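Local coordinates for protein transport protein SEC16 (PDB 3MZK), which helps to start assembly of the COPII coat for vesicles leaving the endoplasmic reticulum, takes part in cargo selection, and is also involved in autophagy, at residues Lys64-Pro69 and Lys78-Trp83; Thr101-Leu106 and Ile333-Ile338; Gly304-Ser309 and Val319-Ile324. All coordinates share one frame; numbering follows the deposited sequence.

Interaction 1. Residues Lys64-Pro69 and Lys78-Trp83; sequences KSFPGP and KDLTKW
W83 turns its indole toward the chain leaving helix 61-65: S65 meets the N-H edge, while F66 and P67 share one face. The side chain extends with CG anti to the backbone N (chi1 178°), which carries the ring off helix 77-94 toward the turn. At the pyrrole edge, close to the ring plane, NE1 of W83 donates to OG of S65 over 2.7 Å, with an angle of 156° at the hydrogen. The same hydroxyl also has the carbonyl oxygens of D61 and M62 as partners, which must share its one hydrogen, so the serine ties the indole to the last turn before F66 leaves helical geometry.

Over the face, CD of P67 sits above the five-membered ring, 3.8 Å from its centroid, and CA of F66 covers the same ring at a greater tilt. The phenyl of F66 reaches on edge-to-face over the six-membered ring, with centroids 5.0 Å apart and planes at 75°; its leading atom is CD1, 3.6 Å from CH2 of W83. Beyond the indole, CE1 of F66 approaches CD1 of L80 at 4.2 Å. P67 is the centre of an inverse gamma turn.

Both segments belong to the Sec16 mid-region, and L334 of helix 330-344 packs on F66 and W83. Chemically, one polar edge and one apolar face of a single indole are both used: the N-H fixes how the ring is turned, while proline and phenylalanine carbons cover the face, joining a short helix and its exit turn to the helix that follows.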
loop_
_atom_site.group_PDB
_atom_site.type_symbol
_atom_site.label_atom_id
_atom_site.label_comp_id
_atom_site.label_asym_id
_atom_site.label_seq_id
_atom_site.Cartn_x
_atom_site.Cartn_y
_atom_site.Cartn_z
ATOM N N LYS B 64 -8.784 -10.160 46.922
ATOM C CA LYS B 64 -9.116 -9.172 47.949
ATOM C C LYS B 64 -8.393 -7.848 47.743
ATOM O O LYS B 64 -8.931 -6.785 48.045
ATOM C CB LYS B 64 -8.815 -9.712 49.352
ATOM N N SER B 65 -7.174 -7.917 47.220
ATOM C CA SER B 65 -6.332 -6.733 47.089
ATOM C C SER B 65 -6.527 -6.009 45.757
ATOM O O SER B 65 -6.251 -4.813 45.650
ATOM C CB SER B 65 -4.860 -7.113 47.266
ATOM O OG SER B 65 -4.467 -8.096 46.322
ATOM N N PHE B 66 -6.996 -6.737 44.747
ATOM C CA PHE B 66 -7.214 -6.177 43.414
ATOM C C PHE B 66 -8.021 -4.886 43.493
ATOM O O PHE B 66 -9.072 -4.845 44.136
ATOM C CB PHE B 66 -7.925 -7.202 42.525
ATOM C CG PHE B 66 -8.000 -6.811 41.076
ATOM C CD1 PHE B 66 -6.849 -6.686 40.317
ATOM C CD2 PHE B 66 -9.224 -6.595 40.462
ATOM C CE1 PHE B 66 -6.915 -6.334 38.974
ATOM C CE2 PHE B 66 -9.295 -6.246 39.123
ATOM C CZ PHE B 66 -8.138 -6.114 38.380
ATOM N N PRO B 67 -7.520 -3.822 42.845
ATOM C CA PRO B 67 -8.090 -2.469 42.874
ATOM C C PRO B 67 -9.473 -2.377 42.239
ATOM O O PRO B 67 -9.580 -1.932 41.098
ATOM C CB PRO B 67 -7.090 -1.647 42.051
ATOM C CG PRO B 67 -5.824 -2.423 42.091
ATOM C CD PRO B 67 -6.247 -3.859 42.104
ATOM N N GLY B 68 -10.505 -2.782 42.978
ATOM C CA GLY B 68 -11.885 -2.689 42.526
ATOM C C GLY B 68 -12.077 -3.022 41.060
ATOM O O GLY B 68 -11.225 -3.669 40.451
ATOM N N PRO B 69 -13.211 -2.594 40.485
ATOM C CA PRO B 69 -13.459 -2.762 39.049
ATOM C C PRO B 69 -12.632 -1.779 38.231
ATOM O O PRO B 69 -12.829 -0.573 38.365
ATOM C CB PRO B 69 -14.947 -2.419 38.904
ATOM C CG PRO B 69 -15.506 -2.442 40.292
ATOM C CD PRO B 69 -14.384 -2.052 41.188
ATOM N N LYS B 78 -2.582 4.283 39.196
ATOM C CA LYS B 78 -1.580 4.088 40.241
ATOM C C LYS B 78 -1.746 2.752 40.922
ATOM O O LYS B 78 -0.927 1.849 40.764
ATOM C CB LYS B 78 -1.696 5.189 41.301
ATOM N N ASP B 79 -2.820 2.656 41.694
ATOM C CA ASP B 79 -3.117 1.477 42.486
ATOM C C ASP B 79 -2.848 0.206 41.695
ATOM O O ASP B 79 -2.306 -0.763 42.226
ATOM C CB ASP B 79 -4.575 1.522 42.942
ATOM C CG ASP B 79 -5.031 2.928 43.291
ATOM O OD1 ASP B 79 -4.237 3.682 43.892
ATOM O OD2 ASP B 79 -6.180 3.284 42.950
ATOM N N LEU B 80 -3.215 0.218 40.419
ATOM C CA LEU B 80 -3.096 -0.979 39.598
ATOM C C LEU B 80 -1.644 -1.343 39.309
ATOM O O LEU B 80 -1.228 -2.478 39.541
ATOM C CB LEU B 80 -3.880 -0.826 38.296
ATOM C CG LEU B 80 -3.815 -2.034 37.363
ATOM C CD1 LEU B 80 -4.172 -3.303 38.106
ATOM C CD2 LEU B 80 -4.727 -1.838 36.170
ATOM N N THR B 81 -0.874 -0.383 38.804
ATOM C CA THR B 81 0.526 -0.633 38.481
ATOM C C THR B 81 1.297 -1.131 39.699
ATOM O O THR B 81 2.136 -2.024 39.588
ATOM C CB THR B 81 1.235 0.616 37.915
ATOM O OG1 THR B 81 0.353 1.327 37.038
ATOM C CG2 THR B 81 2.484 0.205 37.143
ATOM N N LYS B 82 1.008 -0.548 40.858
ATOM C CA LYS B 82 1.648 -0.965 42.099
ATOM C C LYS B 82 1.161 -2.351 42.520
ATOM O O LYS B 82 1.949 -3.187 42.966
ATOM C CB LYS B 82 1.380 0.053 43.212
ATOM C CG LYS B 82 2.200 -0.180 44.471
ATOM C CD LYS B 82 1.648 0.606 45.652
ATOM C CE LYS B 82 1.657 2.106 45.389
ATOM N NZ LYS B 82 1.049 2.874 46.515
ATOM N N TRP B 83 -0.139 -2.589 42.373
ATOM C CA TRP B 83 -0.724 -3.873 42.740
ATOM C C TRP B 83 -0.111 -5.023 41.947
ATOM O O TRP B 83 0.110 -6.106 42.484
ATOM C CB TRP B 83 -2.241 -3.849 42.551
ATOM C CG TRP B 83 -2.902 -5.156 42.868
ATOM C CD1 TRP B 83 -3.413 -5.546 44.071
ATOM C CD2 TRP B 83 -3.116 -6.247 41.967
ATOM N NE1 TRP B 83 -3.935 -6.812 43.973
ATOM C CE2 TRP B 83 -3.766 -7.264 42.693
ATOM C CE3 TRP B 83 -2.825 -6.461 40.617
ATOM C CZ2 TRP B 83 -4.128 -8.477 42.113
ATOM C CZ3 TRP B 83 -3.185 -7.665 40.044
ATOM C CH2 TRP B 83 -3.830 -8.659 40.792
#

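Interaction 2. Residues Thr101-Leu106 and Ile333-Ile338; sequences TIWQLL and ILWDEI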
loop_
_atom_site.group_PDB
_atom_site.type_symbol
_atom_site.label_atom_id
_atom_site.label_comp_id
_atom_site.label_asym_id
_atom_site.label_seq_id
_atom_site.Cartn_x
_atom_site.Cartn_y
_atom_site.Cartn_z
ATOM N N THR B 101 5.402 -15.269 32.679
ATOM C CA THR B 101 5.366 -14.621 31.376
ATOM C C THR B 101 4.145 -13.711 31.198
ATOM O O THR B 101 4.288 -12.509 30.963
ATOM C CB THR B 101 5.392 -15.653 30.230
ATOM O OG1 THR B 101 6.600 -16.423 30.296
ATOM C CG2 THR B 101 5.309 -14.955 28.872
ATOM N N ILE B 102 2.951 -14.292 31.305
ATOM C CA ILE B 102 1.708 -13.548 31.110
ATOM C C ILE B 102 1.554 -12.399 32.103
ATOM O O ILE B 102 1.151 -11.294 31.736
ATOM C CB ILE B 102 0.480 -14.473 31.215
ATOM C CG1 ILE B 102 0.456 -15.454 30.045
ATOM C CG2 ILE B 102 -0.807 -13.662 31.256
ATOM C CD1 ILE B 102 -0.541 -16.567 30.219
ATOM N N TRP B 103 1.862 -12.670 33.366
ATOM C CA TRP B 103 1.864 -11.630 34.383
ATOM C C TRP B 103 2.680 -10.430 33.908
ATOM O O TRP B 103 2.181 -9.307 33.831
ATOM C CB TRP B 103 2.462 -12.163 35.686
ATOM C CG TRP B 103 1.497 -12.903 36.556
ATOM C CD1 TRP B 103 1.552 -14.220 36.912
ATOM C CD2 TRP B 103 0.330 -12.365 37.189
ATOM N NE1 TRP B 103 0.493 -14.534 37.729
ATOM C CE2 TRP B 103 -0.272 -13.413 37.912
ATOM C CE3 TRP B 103 -0.261 -11.100 37.213
ATOM C CZ2 TRP B 103 -1.438 -13.233 38.651
ATOM C CZ3 TRP B 103 -1.419 -10.925 37.948
ATOM C CH2 TRP B 103 -1.994 -11.985 38.658
ATOM N N GLN B 104 3.940 -10.689 33.581
ATOM C CA GLN B 104 4.886 -9.636 33.245
ATOM C C GLN B 104 4.582 -8.984 31.902
ATOM O O GLN B 104 4.852 -7.795 31.704
ATOM C CB GLN B 104 6.311 -10.188 33.271
ATOM C CG GLN B 104 6.783 -10.546 34.672
ATOM C CD GLN B 104 8.012 -11.427 34.678
ATOM O OE1 GLN B 104 8.202 -12.262 33.792
ATOM N NE2 GLN B 104 8.857 -11.246 35.682
ATOM N N LEU B 105 4.025 -9.761 30.980
ATOM C CA LEU B 105 3.647 -9.233 29.678
ATOM C C LEU B 105 2.553 -8.186 29.830
ATOM O O LEU B 105 2.651 -7.086 29.279
ATOM C CB LEU B 105 3.173 -10.358 28.768
ATOM C CG LEU B 105 2.613 -9.913 27.418
ATOM C CD1 LEU B 105 3.641 -9.086 26.674
ATOM C CD2 LEU B 105 2.181 -11.117 26.589
ATOM N N LEU B 106 1.515 -8.531 30.586
ATOM C CA LEU B 106 0.418 -7.606 30.850
ATOM C C LEU B 106 0.890 -6.360 31.599
ATOM O O LEU B 106 0.384 -5.259 31.373
ATOM C CB LEU B 106 -0.701 -8.307 31.618
ATOM C CG LEU B 106 -1.572 -9.251 30.782
ATOM C CD1 LEU B 106 -2.500 -10.057 31.669
ATOM C CD2 LEU B 106 -2.368 -8.470 29.746
ATOM N N ILE B 333 -9.615 -14.342 35.582
ATOM C CA ILE B 333 -10.512 -13.239 35.896
ATOM C C ILE B 333 -9.766 -11.915 35.850
ATOM O O ILE B 333 -10.205 -10.963 35.205
ATOM C CB ILE B 333 -11.136 -13.396 37.289
ATOM C CG1 ILE B 333 -11.992 -14.657 37.347
ATOM C CG2 ILE B 333 -11.973 -12.174 37.646
ATOM C CD1 ILE B 333 -12.589 -14.905 38.715
ATOM N N LEU B 334 -8.633 -11.866 36.542
ATOM C CA LEU B 334 -7.850 -10.646 36.663
ATOM C C LEU B 334 -7.130 -10.300 35.358
ATOM O O LEU B 334 -7.208 -9.168 34.877
ATOM C CB LEU B 334 -6.854 -10.771 37.821
ATOM C CG LEU B 334 -7.470 -11.087 39.187
ATOM C CD1 LEU B 334 -6.402 -11.294 40.238
ATOM C CD2 LEU B 334 -8.432 -9.995 39.626
ATOM N N TRP B 335 -6.432 -11.274 34.785
ATOM C CA TRP B 335 -5.779 -11.064 33.503
ATOM C C TRP B 335 -6.766 -10.510 32.486
ATOM O O TRP B 335 -6.496 -9.494 31.844
ATOM C CB TRP B 335 -5.171 -12.358 32.979
ATOM C CG TRP B 335 -3.978 -12.792 33.745
ATOM C CD1 TRP B 335 -3.203 -12.020 34.558
ATOM C CD2 TRP B 335 -3.419 -14.108 33.785
ATOM N NE1 TRP B 335 -2.188 -12.773 35.097
ATOM C CE2 TRP B 335 -2.300 -14.060 34.639
ATOM C CE3 TRP B 335 -3.757 -15.325 33.181
ATOM C CZ2 TRP B 335 -1.513 -15.179 34.903
ATOM C CZ3 TRP B 335 -2.975 -16.436 33.442
ATOM C CH2 TRP B 335 -1.866 -16.355 34.295
ATOM N N ASP B 336 -7.913 -11.168 32.345
ATOM C CA ASP B 336 -8.911 -10.726 31.382
ATOM C C ASP B 336 -9.340 -9.281 31.599
ATOM O O ASP B 336 -9.474 -8.523 30.638
ATOM C CB ASP B 336 -10.122 -11.653 31.373
ATOM C CG ASP B 336 -9.851 -12.948 30.637
ATOM O OD1 ASP B 336 -8.889 -12.976 29.842
ATOM O OD2 ASP B 336 -10.597 -13.932 30.848
ATOM N N GLU B 337 -9.541 -8.885 32.851
ATOM C CA GLU B 337 -9.964 -7.512 33.119
ATOM C C GLU B 337 -8.843 -6.501 32.881
ATOM O O GLU B 337 -9.084 -5.398 32.391
ATOM C CB GLU B 337 -10.535 -7.358 34.528
ATOM C CG GLU B 337 -11.057 -5.958 34.790
ATOM C CD GLU B 337 -11.931 -5.875 36.019
ATOM O OE1 GLU B 337 -12.231 -6.931 36.614
ATOM O OE2 GLU B 337 -12.322 -4.745 36.385
ATOM N N ILE B 338 -7.619 -6.884 33.227
ATOM C CA ILE B 338 -6.452 -6.050 32.958
ATOM C C ILE B 338 -6.236 -5.872 31.454
ATOM O O ILE B 338 -6.006 -4.756 30.971
ATOM C CB ILE B 338 -5.187 -6.646 33.596
ATOM C CG1 ILE B 338 -5.291 -6.565 35.123
ATOM C CG2 ILE B 338 -3.938 -5.929 33.086
ATOM C CD1 ILE B 338 -4.154 -7.230 35.867
#
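Two nearly parallel helices of the ACE1-type helical domain meet where W335, on helix 330-344, pushes the edge of its indole against the face of W103, on helix 101-111. The planes stand at 75°, and the edge presented carries NE1 and CZ2: NE1 of W335 lies over the middle of the W103 ring system, 3.3 Å from its CD2, and CZ2 is 3.5 Å from NE1 of W103. I102 takes a face of W335, its CG2 3.7 Å from the centroid of the six-membered ring.

The helix segments run at 25° with axes 11.0 Å apart, and the large indoles span that gap. More than 220 residues separate them in sequence, so this buried seam closes a long helical excursion, consistent with the doubling back of the chain in ACE1 proteins. Replacing W103 with an alanine would probably open a gap beside the NE1 edge of W335 and let that indole shift.

L106 has CG anti to its carbonyl carbon (chi1 -76°), and its extended branch, CD1, comes within 3.6 Å of CD1 of W335. W103 also packs on M84 and I91 of helix 77-94, and W335 touches an apolar side chain of a different protein in the assembly.

Interaction 3. Residues Gly304-Ser309 and Val319-Ile324; sequences GNVPLS and VIFESI
L308 sets a methyl squarely over the ring of F321: CD2 stands 3.4 Å from the ring centroid and only 7° off the normal, a CH-pi contact near the centre of the face. CG of L308 lies anti to the carbonyl carbon (chi1 -75°); CD1 continues the extended chain, and the other branch, CD2, turns over the phenyl. At the ring edge, near its plane, the carbonyl oxygen of V306 comes to 3.5 Å from CE1 of F321, and CG1 of V306 packs 3.8 Å from CD1 of F321.

The backbones join just beyond the ring. N of S309 donates to O of F321 over 3.1 Å with an angle of 158° at the hydrogen, and CA of L308 gives the same oxygen a CH...O contact. A water completes the link: it accepts from N of F321 at 3.0 Å and is hydrogen-bonded to OG of S309 at 3.1 Å. That hydroxyl has a further partner in the backbone N of E311.

One shell out, the ring of F321 meets the ring of F301 on helix 294-303, and its side chain also packs on S298 and V313. The oxygen of V306 is bonded to the hydroxyl of Y339, which probably helps to hold the carbonyl beside the phenyl edge. N305, just past helix 294-303, has the positive phi of the Schellman motif that closes it, and its OD1 is held by NZ of K109.

Neither segment is regular helix or strand, and a single direct backbone bond spans them; within the Sec23-binding domain, this cross-link in the connection from helix 294-303 to helix 330-344 therefore leans on the leucine-covered phenylalanine, with a water extending the polar contact.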
loop_
_atom_site.group_PDB
_atom_site.type_symbol
_atom_site.label_atom_id
_atom_site.label_comp_id
_atom_site.label_asym_id
_atom_site.label_seq_id
_atom_site.Cartn_x
_atom_site.Cartn_y
_atom_site.Cartn_z
ATOM N N GLY B 304 -0.165 -10.031 20.168
ATOM C CA GLY B 304 -0.764 -9.630 18.910
ATOM C C GLY B 304 -1.936 -8.689 19.087
ATOM O O GLY B 304 -2.527 -8.232 18.113
ATOM N N ASN B 305 -2.264 -8.394 20.340
ATOM C CA ASN B 305 -3.431 -7.577 20.667
ATOM C C ASN B 305 -4.736 -8.106 20.086
ATOM O O ASN B 305 -5.599 -7.329 19.676
ATOM C CB ASN B 305 -3.224 -6.122 20.249
ATOM C CG ASN B 305 -2.699 -5.269 21.378
ATOM O OD1 ASN B 305 -1.952 -5.745 22.230
ATOM N ND2 ASN B 305 -3.104 -4.005 21.408
ATOM N N VAL B 306 -4.879 -9.426 20.053
ATOM C CA VAL B 306 -6.101 -10.032 19.549
ATOM C C VAL B 306 -7.241 -9.802 20.533
ATOM O O VAL B 306 -7.078 -9.992 21.735
ATOM C CB VAL B 306 -5.922 -11.538 19.318
ATOM C CG1 VAL B 306 -7.255 -12.183 18.976
ATOM C CG2 VAL B 306 -4.889 -11.791 18.225
ATOM N N PRO B 307 -8.404 -9.384 20.028
ATOM C CA PRO B 307 -9.542 -9.105 20.917
ATOM C C PRO B 307 -10.104 -10.367 21.587
ATOM O O PRO B 307 -10.105 -11.446 20.986
ATOM C CB PRO B 307 -10.593 -8.504 19.970
ATOM C CG PRO B 307 -9.853 -8.154 18.707
ATOM C CD PRO B 307 -8.711 -9.110 18.615
ATOM N N LEU B 308 -10.570 -10.221 22.826
ATOM C CA LEU B 308 -11.306 -11.281 23.508
ATOM C C LEU B 308 -12.751 -11.286 23.023
ATOM O O LEU B 308 -13.457 -10.290 23.161
ATOM C CB LEU B 308 -11.272 -11.079 25.026
ATOM C CG LEU B 308 -9.968 -11.406 25.766
ATOM C CD1 LEU B 308 -10.113 -11.175 27.261
ATOM C CD2 LEU B 308 -9.532 -12.842 25.501
ATOM N N SER B 309 -13.184 -12.404 22.448
ATOM C CA SER B 309 -14.552 -12.532 21.951
ATOM C C SER B 309 -14.915 -13.988 21.678
ATOM O O SER B 309 -14.162 -14.902 22.020
ATOM C CB SER B 309 -14.737 -11.720 20.667
ATOM O OG SER B 309 -14.214 -12.417 19.550
ATOM N N VAL B 319 -10.669 -21.904 16.123
ATOM C CA VAL B 319 -10.070 -21.491 17.387
ATOM C C VAL B 319 -10.630 -20.160 17.885
ATOM O O VAL B 319 -10.819 -19.226 17.110
ATOM C CB VAL B 319 -8.534 -21.426 17.280
ATOM C CG1 VAL B 319 -7.949 -20.551 18.382
ATOM C CG2 VAL B 319 -7.944 -22.832 17.323
ATOM N N ILE B 320 -10.898 -20.089 19.185
ATOM C CA ILE B 320 -11.484 -18.899 19.795
ATOM C C ILE B 320 -10.592 -18.336 20.910
ATOM O O ILE B 320 -10.048 -19.089 21.713
ATOM C CB ILE B 320 -12.893 -19.219 20.357
ATOM C CG1 ILE B 320 -13.838 -19.601 19.216
ATOM C CG2 ILE B 320 -13.459 -18.048 21.150
ATOM C CD1 ILE B 320 -15.235 -19.964 19.675
ATOM N N PHE B 321 -10.431 -17.016 20.949
ATOM C CA PHE B 321 -9.737 -16.376 22.060
ATOM C C PHE B 321 -10.779 -15.828 23.015
ATOM O O PHE B 321 -11.144 -14.654 22.938
ATOM C CB PHE B 321 -8.841 -15.238 21.578
ATOM C CG PHE B 321 -7.912 -14.702 22.634
ATOM C CD1 PHE B 321 -7.448 -13.389 22.573
ATOM C CD2 PHE B 321 -7.485 -15.514 23.675
ATOM C CE1 PHE B 321 -6.586 -12.892 23.540
ATOM C CE2 PHE B 321 -6.626 -15.029 24.651
ATOM C CZ PHE B 321 -6.175 -13.717 24.588
ATOM N N GLU B 322 -11.244 -16.691 23.917
ATOM C CA GLU B 322 -12.380 -16.406 24.794
ATOM C C GLU B 322 -11.920 -15.819 26.130
ATOM O O GLU B 322 -12.577 -14.941 26.694
ATOM C CB GLU B 322 -13.181 -17.696 25.020
ATOM C CG GLU B 322 -14.582 -17.524 25.594
ATOM C CD GLU B 322 -15.312 -18.858 25.771
ATOM O OE1 GLU B 322 -14.730 -19.913 25.435
ATOM O OE2 GLU B 322 -16.468 -18.852 26.252
ATOM N N SER B 323 -10.777 -16.296 26.619
ATOM C CA SER B 323 -10.223 -15.840 27.890
ATOM C C SER B 323 -8.749 -16.210 28.027
ATOM O O SER B 323 -8.280 -17.186 27.441
ATOM C CB SER B 323 -10.982 -16.478 29.040
ATOM O OG SER B 323 -10.806 -17.884 29.002
ATOM N N ILE B 324 -8.025 -15.438 28.824
ATOM C CA ILE B 324 -6.625 -15.732 29.100
ATOM C C ILE B 324 -6.533 -16.813 30.182
ATOM O O ILE B 324 -6.796 -16.554 31.356
ATOM C CB ILE B 324 -5.858 -14.451 29.506
ATOM C CG1 ILE B 324 -6.095 -13.353 28.463
ATOM C CG2 ILE B 324 -4.371 -14.730 29.661
ATOM C CD1 ILE B 324 -5.457 -12.043 28.802
HETATM O O HOH W 1 -12.107 -14.726 19.878
#

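Overall arrangement
Interactions 1 and 2 come in series along the chain, and interaction 3 is nested inside the long loop that interaction 2 closes. Interaction 2 lies between the others, its centre 13 Å from each, while the centres of interactions 1 and 3 are 23 Å apart and the two do not touch. Helix 330-344 is the common element: L334 packs on F66 and W83 of interaction 1, and D336 reaches the backbone N of I324 in interaction 3, a probable hydrogen bond of 2.8 Å from OD1. The mid-region (64-69, 78-83, 101-106) is thereby packed against the Sec23-binding domain, consistent with the helical parts of both forming one body.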